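Local coordinates for protein acyl-CoA dehydrogenase (Mycobacterium thermoresistibile, PDB 3NF4) that probably catalyses the FAD-dependent alpha,beta-dehydrogenation of acyl-CoA thioesters, as its family does, in an assembly of four chains carrying bound flavin, at residues Ser63-Glu68 with Glu78-Val83; Ser102-Pro107 with Ala173-Leu178; Leu109-Glu114 with Leu240-Ser245; Gly156-Asn161 with Asp230-Glu235. All coordinates share one frame; numbering follows the deposited sequence.

Overall arrangement
Along the chain contact 1 comes first, closed within the N-terminal helical domain; contacts 2 and 3 follow with interleaved segments, and contact 4 is nested inside the loop that contact 3 closes. Contacts 1 and 2 have centres about 17 Å apart and meet where Tyr80 of helix 77-88 reaches Ser102 of helix 92-104. Contacts 2 and 3 share helix 106-111, their centres about 12 Å apart, while contacts 2 and 4 reach the same mixed sheet. Contact 4 lies farther out, its centre about 31 Å from that of contact 1. Contact 2 joins the N-terminal helices to the beta domain and contact 3 joins them to helix 239-245; contacts 1 and 4 pack within their own parts.

Contact 1 (Ser63-Glu68 with Glu78-Val83); sequences SLPQPE and EVYLQV
In the N-terminal helical domain, Leu64 and Pro65 of a loop pack on Tyr80 and Val83, one turn apart on helix 77-88. The main feature is a proline-aromatic CH-pi contact: Pro65 CG stands over the centre of the Tyr80 ring, 3.9 Å from its centroid and only 7° off the normal. The pyrrolidine ring lies across that face, its CD leaning to one side, 3.9 Å from Tyr80 CD1, and its CB lying toward Tyr80 CG and CD2. Tyr80 carries its CG anti to the backbone N (chi1 163°), which sends the ring off the helix and under the proline. Leu64 CB comes obliquely to the same ring, 4.1 Å from Tyr80 CD1.

Beyond the ring, Leu64 and Val83 meet tip to tip. The methyl Leu64 CD1 sits evenly between the two branches of the valine, 4.0 Å from both Val83 CG1 and Val83 CG2. Val83 also touches Ile24 and Thr27 of helix 18-35, which extends this apolar layer. Elsewhere the phenol is held by two neighbours: Tyr80 OH is hydrogen-bonded to Ser102 OG on helix 92-104, and Tyr77 stands edge-to-face to the ring. With the side chain of Tyr80 about 14 Å from the flavin dinucleotide, this is core packing of a loop onto a helix in the all-alpha N-terminal domain of the acyl-CoA dehydrogenase fold.

Contact 2 (Ser102-Pro107 with Ala173-Leu178); sequences SLSSHP and ADFYTL
Ser104, near the end of helix 92-104, meets Thr177 and Phe175 of strand 175-181, a junction of the N-terminal helical domain with the middle beta domain. The hydroxyl of Thr177 donates to a helix carbonyl: OG1 lies 2.9 Å from Ser104 O, in the carbonyl plane and on a lone pair, with a C=O...donor angle of 134°. Setting OG1 beside its own backbone N (chi1 -68°) turns the threonine methyl the other way, and Thr177 CG2 meets Pro107 CG tip to tip at 3.8 Å, just past the break between helices 92-104 and 106-111. One branched side chain thus engages both sides of that break, its polar arm on one and its apolar arm on the other. Phe175, two residues before Thr177, projects toward the helix as well, and its ring comes obliquely to the serine, with Ser104 OG 3.2 Å from Phe175 CE1 and 3.5 Å from Phe175 CZ.

Around this, the strand is held by its neighbours in the mixed sheet: Phe175 and Thr177 pair through their backbones with Ala132, and Thr177 also with Ser134. Cys191 of strand 189-195 touches both Pro107 and Thr177. On the helix side, Ser104 OG is hydrogen-bonded to His101 O.

Contact 3 (Leu109-Glu114 with Leu240-Ser245); sequences LVFGTE and LQIAFS
Phe111, at the end of helix 106-111, faces Ile242 on helix 239-245, the nearest backbone pair, with CA atoms 7.8 Å apart. The gap is filled by the phenylalanine ring. Ile242 CG1 sits almost exactly over its centre, 3.9 Å from the centroid and 7° off the normal, a CH-pi contact. The branch Ile242 CG2 reaches the CD1-CE1 side of the same ring, 4.0 Å from Phe111 CE1. Both arms of the isoleucine serve the contact because CG1 stands beside the backbone N (chi1 -62°), a turn about the first side-chain bond that puts CG1 over the ring and CG2 on its flank.

On the opposite face the ring is backed by its own neighbour: Val110 CG1 lies 3.6 Å above the plane, offset toward the rim, so the phenyl is held between two aliphatic groups. This packing joins a helix of the N-terminal domain to helix 239-245 of the C-terminal part, more than a hundred residues later in the chain. Ile242 also rests on Pro107 and on Cys191 of the middle-domain sheet, so three parts of the fold converge on it.

At the ring edge, Ser245 CB lies in the plane, 3.9 Å from Phe111 CZ. Ser245 OG approaches Phe111 CZ to 3.2 Å near that plane and is hydrogen-bonded to His106 NE2, five residues earlier on the helix that carries Phe111.

Contact 4 (Gly156-Asn161 with Asp230-Glu235); sequences GGYVIN and DRRIGE
Arg232 and Tyr158 carry this contact, phenol to guanidinium, and the chain is led up to it by Asp230 and Arg231. Asp230 is anchored through its backbone, its O accepting from Gln116 NE2. Arg231 pairs by its backbone with Leu193, while its side chain packs on Leu193 and Pro195.

Arg232 then turns toward strand 157-168 of the other sheet. Its chain runs out extended, bends at chi3 (81°) and brings NH1 to the edge of the tyrosine. The hydrogen bond from Arg232 NH1 to Tyr158 OH measures 2.5 Å, very short, so its exact length deserves caution; its N-H...acceptor angle of 138° is well short of straight. NH1 lies near the ring plane, yet the ring and guanidinium planes stand 77° apart, so the groups meet edge to edge without stacking. Arg232 CD comes within 3.6 Å of the same Tyr158 OH. That hydroxyl is also hydrogen-bonded to Glu236 OE2, and the carboxylate would probably help to balance the arginine's charge.

After Ile233, which packs on Cys191, the backbone turns at Gly234, and the glycine's carbonyl comes back to the arginine. Arg232 NE donates to Gly234 O at 3.1 Å, with the acceptor close to the guanidinium plane, which helps hold the rotation of the group. Farther on, Glu235 N is bonded to Gln238 OE1. Tyr158 belongs to the antiparallel sheet and strand 232-233 borders the mixed one, so the pair bridges the two sheets of the beta domain that characterises acyl-CoA dehydrogenases.

Contact 1 (Ser63-Glu68 with Glu78-Val83)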
# COMPACT_ATOMS: atom_id res chain seq x y z
N SER A 63 -32.58 -1.12 -20.98
CA SER A 63 -32.16 -1.15 -22.38
C SER A 63 -31.59 0.19 -22.86
O SER A 63 -31.58 0.47 -24.06
CB SER A 63 -33.30 -1.61 -23.30
OG SER A 63 -34.56 -1.19 -22.79
N LEU A 64 -31.09 0.98 -21.92
CA LEU A 64 -30.60 2.31 -22.20
C LEU A 64 -29.60 2.42 -23.35
O LEU A 64 -29.79 3.26 -24.23
CB LEU A 64 -30.06 2.96 -20.93
CG LEU A 64 -31.14 3.38 -19.94
CD1 LEU A 64 -30.52 3.98 -18.70
CD2 LEU A 64 -32.18 4.37 -20.57
N PRO A 65 -28.53 1.59 -23.36
CA PRO A 65 -27.45 1.88 -24.32
C PRO A 65 -27.70 1.45 -25.77
O PRO A 65 -26.99 1.92 -26.66
CB PRO A 65 -26.24 1.12 -23.74
CG PRO A 65 -26.83 0.00 -22.97
CD PRO A 65 -28.19 0.46 -22.47
N GLN A 66 -28.66 0.57 -25.99
CA GLN A 66 -28.89 -0.01 -27.34
C GLN A 66 -29.65 0.91 -28.32
O GLN A 66 -30.38 1.81 -27.90
CB GLN A 66 -29.55 -1.40 -27.25
CG GLN A 66 -28.70 -2.47 -26.58
CD GLN A 66 -28.86 -2.49 -25.07
OE1 GLN A 66 -29.84 -1.95 -24.53
NE2 GLN A 66 -27.90 -3.12 -24.37
N PRO A 67 -29.48 0.68 -29.63
CA PRO A 67 -30.08 1.56 -30.63
C PRO A 67 -31.62 1.56 -30.62
O PRO A 67 -32.26 0.53 -30.40
CB PRO A 67 -29.55 1.00 -31.96
CG PRO A 67 -28.34 0.20 -31.59
CD PRO A 67 -28.68 -0.39 -30.27
N GLU A 68 -32.18 2.74 -30.84
CA GLU A 68 -33.62 2.93 -30.85
C GLU A 68 -34.33 2.13 -31.94
O GLU A 68 -35.46 1.73 -31.73
CB GLU A 68 -33.98 4.41 -30.97
CG GLU A 68 -33.51 5.26 -29.81
CD GLU A 68 -33.87 6.73 -29.99
OE1 GLU A 68 -35.08 7.02 -30.19
OE2 GLU A 68 -32.95 7.59 -29.94
N GLU A 78 -21.35 7.32 -21.30
CA GLU A 78 -21.19 8.43 -20.36
C GLU A 78 -22.48 8.70 -19.56
O GLU A 78 -22.41 9.21 -18.43
CB GLU A 78 -20.70 9.67 -21.12
CG GLU A 78 -20.45 10.95 -20.33
CD GLU A 78 -19.95 12.15 -21.21
OE1 GLU A 78 -20.24 12.23 -22.44
OE2 GLU A 78 -19.26 13.03 -20.66
N VAL A 79 -23.65 8.34 -20.11
CA VAL A 79 -24.91 8.44 -19.37
C VAL A 79 -25.35 7.08 -18.82
O VAL A 79 -25.68 6.96 -17.63
CB VAL A 79 -26.08 9.11 -20.22
CG1 VAL A 79 -27.34 9.22 -19.40
CG2 VAL A 79 -25.70 10.47 -20.70
N TYR A 80 -25.35 6.04 -19.67
CA TYR A 80 -25.72 4.70 -19.20
C TYR A 80 -24.98 4.27 -17.92
O TYR A 80 -25.62 3.84 -16.95
CB TYR A 80 -25.56 3.65 -20.31
CG TYR A 80 -25.53 2.22 -19.83
CD1 TYR A 80 -26.59 1.68 -19.12
CD2 TYR A 80 -24.44 1.39 -20.12
CE1 TYR A 80 -26.58 0.35 -18.68
CE2 TYR A 80 -24.40 0.06 -19.68
CZ TYR A 80 -25.49 -0.45 -18.98
OH TYR A 80 -25.49 -1.75 -18.54
N LEU A 81 -23.65 4.41 -17.90
CA LEU A 81 -22.84 3.94 -16.77
C LEU A 81 -23.14 4.64 -15.45
O LEU A 81 -23.06 4.00 -14.38
CB LEU A 81 -21.34 4.02 -17.09
CG LEU A 81 -20.82 3.05 -18.17
CD1 LEU A 81 -19.35 3.27 -18.48
CD2 LEU A 81 -21.10 1.59 -17.77
N GLN A 82 -23.50 5.93 -15.53
CA GLN A 82 -23.81 6.74 -14.34
C GLN A 82 -25.22 6.43 -13.79
O GLN A 82 -25.49 6.60 -12.58
CB GLN A 82 -23.58 8.27 -14.61
CG GLN A 82 -22.12 8.68 -14.96
CD GLN A 82 -21.85 10.20 -14.94
OE1 GLN A 82 -21.86 10.85 -13.89
NE2 GLN A 82 -21.55 10.75 -16.11
N VAL A 83 -26.13 5.96 -14.65
CA VAL A 83 -27.42 5.42 -14.19
C VAL A 83 -27.21 4.11 -13.42
O VAL A 83 -27.81 3.87 -12.35
CB VAL A 83 -28.40 5.15 -15.36
CG1 VAL A 83 -29.60 4.32 -14.87
CG2 VAL A 83 -28.85 6.46 -16.01

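Contact 2 (Ser102-Pro107 with Ala173-Leu178)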
# COMPACT_ATOMS: atom_id res chain seq x y z
N SER A 102 -27.43 -6.50 -20.39
CA SER A 102 -26.77 -5.82 -21.51
C SER A 102 -25.78 -6.72 -22.24
O SER A 102 -25.82 -6.80 -23.47
CB SER A 102 -26.01 -4.59 -21.00
OG SER A 102 -26.90 -3.49 -20.84
N LEU A 103 -24.89 -7.37 -21.51
CA LEU A 103 -24.01 -8.36 -22.12
C LEU A 103 -24.76 -9.51 -22.82
O LEU A 103 -24.31 -10.01 -23.84
CB LEU A 103 -23.06 -8.97 -21.09
CG LEU A 103 -21.68 -8.37 -20.84
CD1 LEU A 103 -21.74 -6.85 -20.72
CD2 LEU A 103 -21.10 -9.00 -19.57
N SER A 104 -25.88 -9.93 -22.25
CA SER A 104 -26.62 -11.07 -22.81
C SER A 104 -27.20 -10.78 -24.20
O SER A 104 -27.29 -11.68 -25.04
CB SER A 104 -27.69 -11.60 -21.84
OG SER A 104 -28.93 -10.91 -21.98
N SER A 105 -27.54 -9.53 -24.48
CA SER A 105 -28.02 -9.20 -25.83
C SER A 105 -26.90 -8.87 -26.84
O SER A 105 -27.18 -8.67 -28.03
CB SER A 105 -29.09 -8.09 -25.78
OG SER A 105 -28.52 -6.81 -25.66
N HIS A 106 -25.65 -8.84 -26.39
CA HIS A 106 -24.54 -8.30 -27.22
C HIS A 106 -24.13 -9.15 -28.46
O HIS A 106 -23.91 -8.58 -29.53
CB HIS A 106 -23.33 -7.92 -26.34
CG HIS A 106 -22.05 -7.71 -27.10
ND1 HIS A 106 -21.54 -6.46 -27.38
CD2 HIS A 106 -21.15 -8.60 -27.60
CE1 HIS A 106 -20.39 -6.59 -28.03
NE2 HIS A 106 -20.14 -7.87 -28.19
N PRO A 107 -24.00 -10.48 -28.32
CA PRO A 107 -23.69 -11.31 -29.49
C PRO A 107 -24.71 -11.22 -30.65
O PRO A 107 -24.31 -11.23 -31.81
CB PRO A 107 -23.69 -12.74 -28.93
CG PRO A 107 -23.38 -12.57 -27.53
CD PRO A 107 -24.05 -11.30 -27.10
N ALA A 173 -33.99 -16.59 -15.88
CA ALA A 173 -33.89 -15.73 -17.06
C ALA A 173 -34.79 -16.26 -18.15
O ALA A 173 -35.15 -17.45 -18.13
CB ALA A 173 -32.46 -15.63 -17.57
N ASP A 174 -35.14 -15.40 -19.10
CA ASP A 174 -36.01 -15.79 -20.20
C ASP A 174 -35.23 -16.37 -21.37
O ASP A 174 -35.79 -17.12 -22.17
CB ASP A 174 -36.88 -14.60 -20.66
CG ASP A 174 -37.67 -13.97 -19.51
OD1 ASP A 174 -38.37 -14.68 -18.76
OD2 ASP A 174 -37.59 -12.75 -19.35
N PHE A 175 -33.95 -16.01 -21.47
CA PHE A 175 -33.04 -16.49 -22.51
C PHE A 175 -31.60 -16.53 -22.01
O PHE A 175 -31.23 -15.80 -21.07
CB PHE A 175 -33.16 -15.64 -23.80
CG PHE A 175 -32.78 -14.18 -23.63
CD1 PHE A 175 -31.49 -13.75 -23.92
CD2 PHE A 175 -33.71 -13.24 -23.20
CE1 PHE A 175 -31.13 -12.40 -23.78
CE2 PHE A 175 -33.35 -11.88 -23.05
CZ PHE A 175 -32.06 -11.47 -23.35
N TYR A 176 -30.80 -17.39 -22.64
CA TYR A 176 -29.43 -17.64 -22.24
C TYR A 176 -28.50 -17.53 -23.43
O TYR A 176 -28.74 -18.15 -24.47
CB TYR A 176 -29.30 -19.02 -21.58
CG TYR A 176 -30.06 -19.15 -20.27
CD1 TYR A 176 -29.43 -18.89 -19.05
CD2 TYR A 176 -31.41 -19.47 -20.26
CE1 TYR A 176 -30.14 -18.99 -17.85
CE2 TYR A 176 -32.13 -19.57 -19.07
CZ TYR A 176 -31.50 -19.33 -17.88
OH TYR A 176 -32.21 -19.42 -16.71
N THR A 177 -27.43 -16.76 -23.29
CA THR A 177 -26.37 -16.76 -24.27
C THR A 177 -25.33 -17.82 -23.87
O THR A 177 -24.63 -17.64 -22.87
CB THR A 177 -25.75 -15.36 -24.41
OG1 THR A 177 -26.72 -14.48 -25.01
CG2 THR A 177 -24.53 -15.37 -25.28
N LEU A 178 -25.23 -18.89 -24.67
CA LEU A 178 -24.39 -20.06 -24.40
C LEU A 178 -23.12 -20.14 -25.27
O LEU A 178 -23.15 -19.77 -26.45
CB LEU A 178 -25.22 -21.33 -24.63
CG LEU A 178 -24.57 -22.72 -24.50
CD1 LEU A 178 -24.05 -23.01 -23.05
CD2 LEU A 178 -25.54 -23.81 -24.99

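Contact 3 (Leu109-Glu114 with Leu240-Ser245)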
# COMPACT_ATOMS: atom_id res chain seq x y z
N LEU A 109 -26.79 -8.65 -31.33
CA LEU A 109 -26.77 -7.30 -31.86
C LEU A 109 -25.59 -7.01 -32.79
O LEU A 109 -25.75 -6.28 -33.77
CB LEU A 109 -26.79 -6.28 -30.71
CG LEU A 109 -26.67 -4.81 -31.14
CD1 LEU A 109 -28.00 -4.25 -31.64
CD2 LEU A 109 -26.11 -3.96 -29.99
N VAL A 110 -24.42 -7.58 -32.51
CA VAL A 110 -23.22 -7.28 -33.31
C VAL A 110 -22.90 -8.34 -34.38
O VAL A 110 -22.30 -8.03 -35.40
CB VAL A 110 -21.98 -6.94 -32.42
CG1 VAL A 110 -20.71 -6.81 -33.25
CG2 VAL A 110 -22.22 -5.66 -31.63
N PHE A 111 -23.34 -9.58 -34.16
CA PHE A 111 -22.93 -10.67 -35.04
C PHE A 111 -24.03 -11.39 -35.82
O PHE A 111 -23.74 -12.11 -36.78
CB PHE A 111 -22.10 -11.68 -34.26
CG PHE A 111 -20.94 -11.07 -33.53
CD1 PHE A 111 -21.10 -10.53 -32.26
CD2 PHE A 111 -19.68 -11.02 -34.12
CE1 PHE A 111 -20.04 -9.96 -31.59
CE2 PHE A 111 -18.61 -10.46 -33.46
CZ PHE A 111 -18.79 -9.93 -32.19
N GLY A 112 -25.29 -11.19 -35.43
CA GLY A 112 -26.39 -11.92 -36.03
C GLY A 112 -26.80 -11.44 -37.42
O GLY A 112 -26.35 -10.38 -37.89
N THR A 113 -27.65 -12.24 -38.06
CA THR A 113 -28.30 -11.92 -39.35
C THR A 113 -29.44 -10.94 -39.12
O THR A 113 -30.07 -10.95 -38.05
CB THR A 113 -28.91 -13.18 -40.04
OG1 THR A 113 -29.99 -13.68 -39.25
CG2 THR A 113 -27.88 -14.28 -40.23
N GLU A 114 -29.73 -10.12 -40.13
CA GLU A 114 -30.84 -9.17 -40.04
C GLU A 114 -32.14 -9.91 -39.73
O GLU A 114 -32.97 -9.43 -38.96
CB GLU A 114 -30.96 -8.36 -41.33
N LEU A 240 -15.10 -17.76 -29.80
CA LEU A 240 -14.08 -17.09 -28.97
C LEU A 240 -13.90 -15.64 -29.37
O LEU A 240 -13.62 -14.80 -28.51
CB LEU A 240 -12.74 -17.83 -28.98
CG LEU A 240 -12.62 -19.12 -28.14
CD1 LEU A 240 -11.27 -19.79 -28.39
CD2 LEU A 240 -12.86 -18.95 -26.64
N GLN A 241 -14.09 -15.35 -30.66
CA GLN A 241 -14.08 -13.96 -31.15
C GLN A 241 -15.29 -13.17 -30.64
O GLN A 241 -15.18 -11.98 -30.33
CB GLN A 241 -13.98 -13.91 -32.69
CG GLN A 241 -14.06 -12.49 -33.31
CD GLN A 241 -14.15 -12.49 -34.85
OE1 GLN A 241 -14.41 -13.52 -35.50
NE2 GLN A 241 -13.96 -11.31 -35.43
N ILE A 242 -16.44 -13.84 -30.56
CA ILE A 242 -17.62 -13.21 -29.96
C ILE A 242 -17.42 -12.90 -28.46
O ILE A 242 -17.70 -11.79 -28.01
CB ILE A 242 -18.90 -14.04 -30.19
CG1 ILE A 242 -19.19 -14.16 -31.69
CG2 ILE A 242 -20.08 -13.40 -29.48
CD1 ILE A 242 -20.47 -14.96 -32.02
N ALA A 243 -16.93 -13.88 -27.71
CA ALA A 243 -16.73 -13.71 -26.27
C ALA A 243 -15.69 -12.64 -25.97
O ALA A 243 -15.84 -11.89 -25.02
CB ALA A 243 -16.35 -15.03 -25.60
N PHE A 244 -14.65 -12.58 -26.81
CA PHE A 244 -13.56 -11.61 -26.68
C PHE A 244 -14.07 -10.18 -26.87
O PHE A 244 -13.59 -9.26 -26.18
CB PHE A 244 -12.43 -11.92 -27.67
CG PHE A 244 -11.25 -10.98 -27.59
CD1 PHE A 244 -10.25 -11.17 -26.62
CD2 PHE A 244 -11.12 -9.92 -28.50
CE1 PHE A 244 -9.15 -10.31 -26.54
CE2 PHE A 244 -10.02 -9.04 -28.43
CZ PHE A 244 -9.03 -9.24 -27.45
N SER A 245 -15.04 -10.00 -27.77
CA SER A 245 -15.53 -8.67 -28.15
C SER A 245 -16.41 -8.05 -27.09
O SER A 245 -16.62 -6.85 -27.09
CB SER A 245 -16.28 -8.71 -29.50
OG SER A 245 -17.67 -8.95 -29.36

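Contact 4 (Gly156-Asn161 with Asp230-Glu235)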
# COMPACT_ATOMS: atom_id res chain seq x y z
N GLY A 156 -30.17 -30.65 -39.42
CA GLY A 156 -30.79 -29.35 -39.14
C GLY A 156 -30.67 -28.84 -37.70
O GLY A 156 -31.64 -28.31 -37.14
N GLY A 157 -29.50 -29.00 -37.08
CA GLY A 157 -29.33 -28.49 -35.72
C GLY A 157 -28.08 -28.92 -34.99
O GLY A 157 -27.04 -29.15 -35.60
N TYR A 158 -28.18 -29.00 -33.66
CA TYR A 158 -27.09 -29.48 -32.83
C TYR A 158 -27.64 -30.23 -31.64
O TYR A 158 -28.78 -30.00 -31.22
CB TYR A 158 -26.23 -28.31 -32.33
CG TYR A 158 -25.53 -27.52 -33.41
CD1 TYR A 158 -24.22 -27.82 -33.78
CD2 TYR A 158 -26.17 -26.46 -34.05
CE1 TYR A 158 -23.58 -27.10 -34.77
CE2 TYR A 158 -25.53 -25.74 -35.05
CZ TYR A 158 -24.24 -26.06 -35.40
OH TYR A 158 -23.60 -25.34 -36.38
N VAL A 159 -26.83 -31.13 -31.09
CA VAL A 159 -27.14 -31.73 -29.79
C VAL A 159 -26.09 -31.34 -28.74
O VAL A 159 -24.89 -31.51 -28.95
CB VAL A 159 -27.42 -33.27 -29.87
CG1 VAL A 159 -26.14 -34.09 -30.02
CG2 VAL A 159 -28.22 -33.72 -28.65
N ILE A 160 -26.58 -30.79 -27.62
CA ILE A 160 -25.72 -30.27 -26.55
C ILE A 160 -25.64 -31.22 -25.34
O ILE A 160 -26.67 -31.51 -24.71
CB ILE A 160 -26.20 -28.87 -26.06
CG1 ILE A 160 -26.45 -27.91 -27.22
CG2 ILE A 160 -25.19 -28.26 -25.06
CD1 ILE A 160 -27.41 -26.80 -26.85
N ASN A 161 -24.44 -31.70 -25.03
CA ASN A 161 -24.22 -32.48 -23.81
C ASN A 161 -23.12 -31.88 -22.92
O ASN A 161 -21.95 -31.81 -23.31
CB ASN A 161 -23.92 -33.95 -24.13
CG ASN A 161 -25.06 -34.64 -24.90
OD1 ASN A 161 -26.09 -35.01 -24.32
ND2 ASN A 161 -24.87 -34.81 -26.21
N ASP A 230 -30.63 -22.63 -36.64
CA ASP A 230 -30.92 -21.21 -36.82
C ASP A 230 -30.72 -20.41 -35.51
O ASP A 230 -30.81 -19.19 -35.52
CB ASP A 230 -32.33 -21.00 -37.38
N ARG A 231 -30.46 -21.11 -34.41
CA ARG A 231 -30.22 -20.47 -33.11
C ARG A 231 -28.76 -20.09 -32.92
O ARG A 231 -28.43 -19.35 -32.00
CB ARG A 231 -30.64 -21.38 -31.95
CG ARG A 231 -32.13 -21.60 -31.77
CD ARG A 231 -32.72 -20.53 -30.89
NE ARG A 231 -34.09 -20.80 -30.48
CZ ARG A 231 -34.79 -19.99 -29.69
NH1 ARG A 231 -34.24 -18.87 -29.21
NH2 ARG A 231 -36.03 -20.30 -29.36
N ARG A 232 -27.88 -20.63 -33.76
CA ARG A 232 -26.45 -20.31 -33.73
C ARG A 232 -26.23 -18.83 -34.08
O ARG A 232 -26.79 -18.35 -35.07
CB ARG A 232 -25.66 -21.20 -34.69
CG ARG A 232 -24.16 -20.98 -34.64
CD ARG A 232 -23.41 -21.87 -35.60
NE ARG A 232 -23.42 -21.36 -36.97
CZ ARG A 232 -23.57 -22.13 -38.05
NH1 ARG A 232 -23.74 -23.44 -37.93
NH2 ARG A 232 -23.57 -21.57 -39.26
N ILE A 233 -25.45 -18.13 -33.26
CA ILE A 233 -25.13 -16.72 -33.52
C ILE A 233 -23.75 -16.67 -34.17
O ILE A 233 -22.76 -17.14 -33.60
CB ILE A 233 -25.19 -15.85 -32.24
CG1 ILE A 233 -26.50 -16.08 -31.46
CG2 ILE A 233 -25.04 -14.37 -32.57
CD1 ILE A 233 -27.77 -15.60 -32.18
N GLY A 234 -23.70 -16.14 -35.39
CA GLY A 234 -22.46 -16.07 -36.17
C GLY A 234 -22.08 -17.40 -36.79
O GLY A 234 -22.83 -18.37 -36.73
N GLU A 235 -20.89 -17.44 -37.38
CA GLU A 235 -20.40 -18.62 -38.09
C GLU A 235 -19.91 -19.71 -37.14
O GLU A 235 -19.57 -19.44 -35.98
CB GLU A 235 -19.30 -18.24 -39.09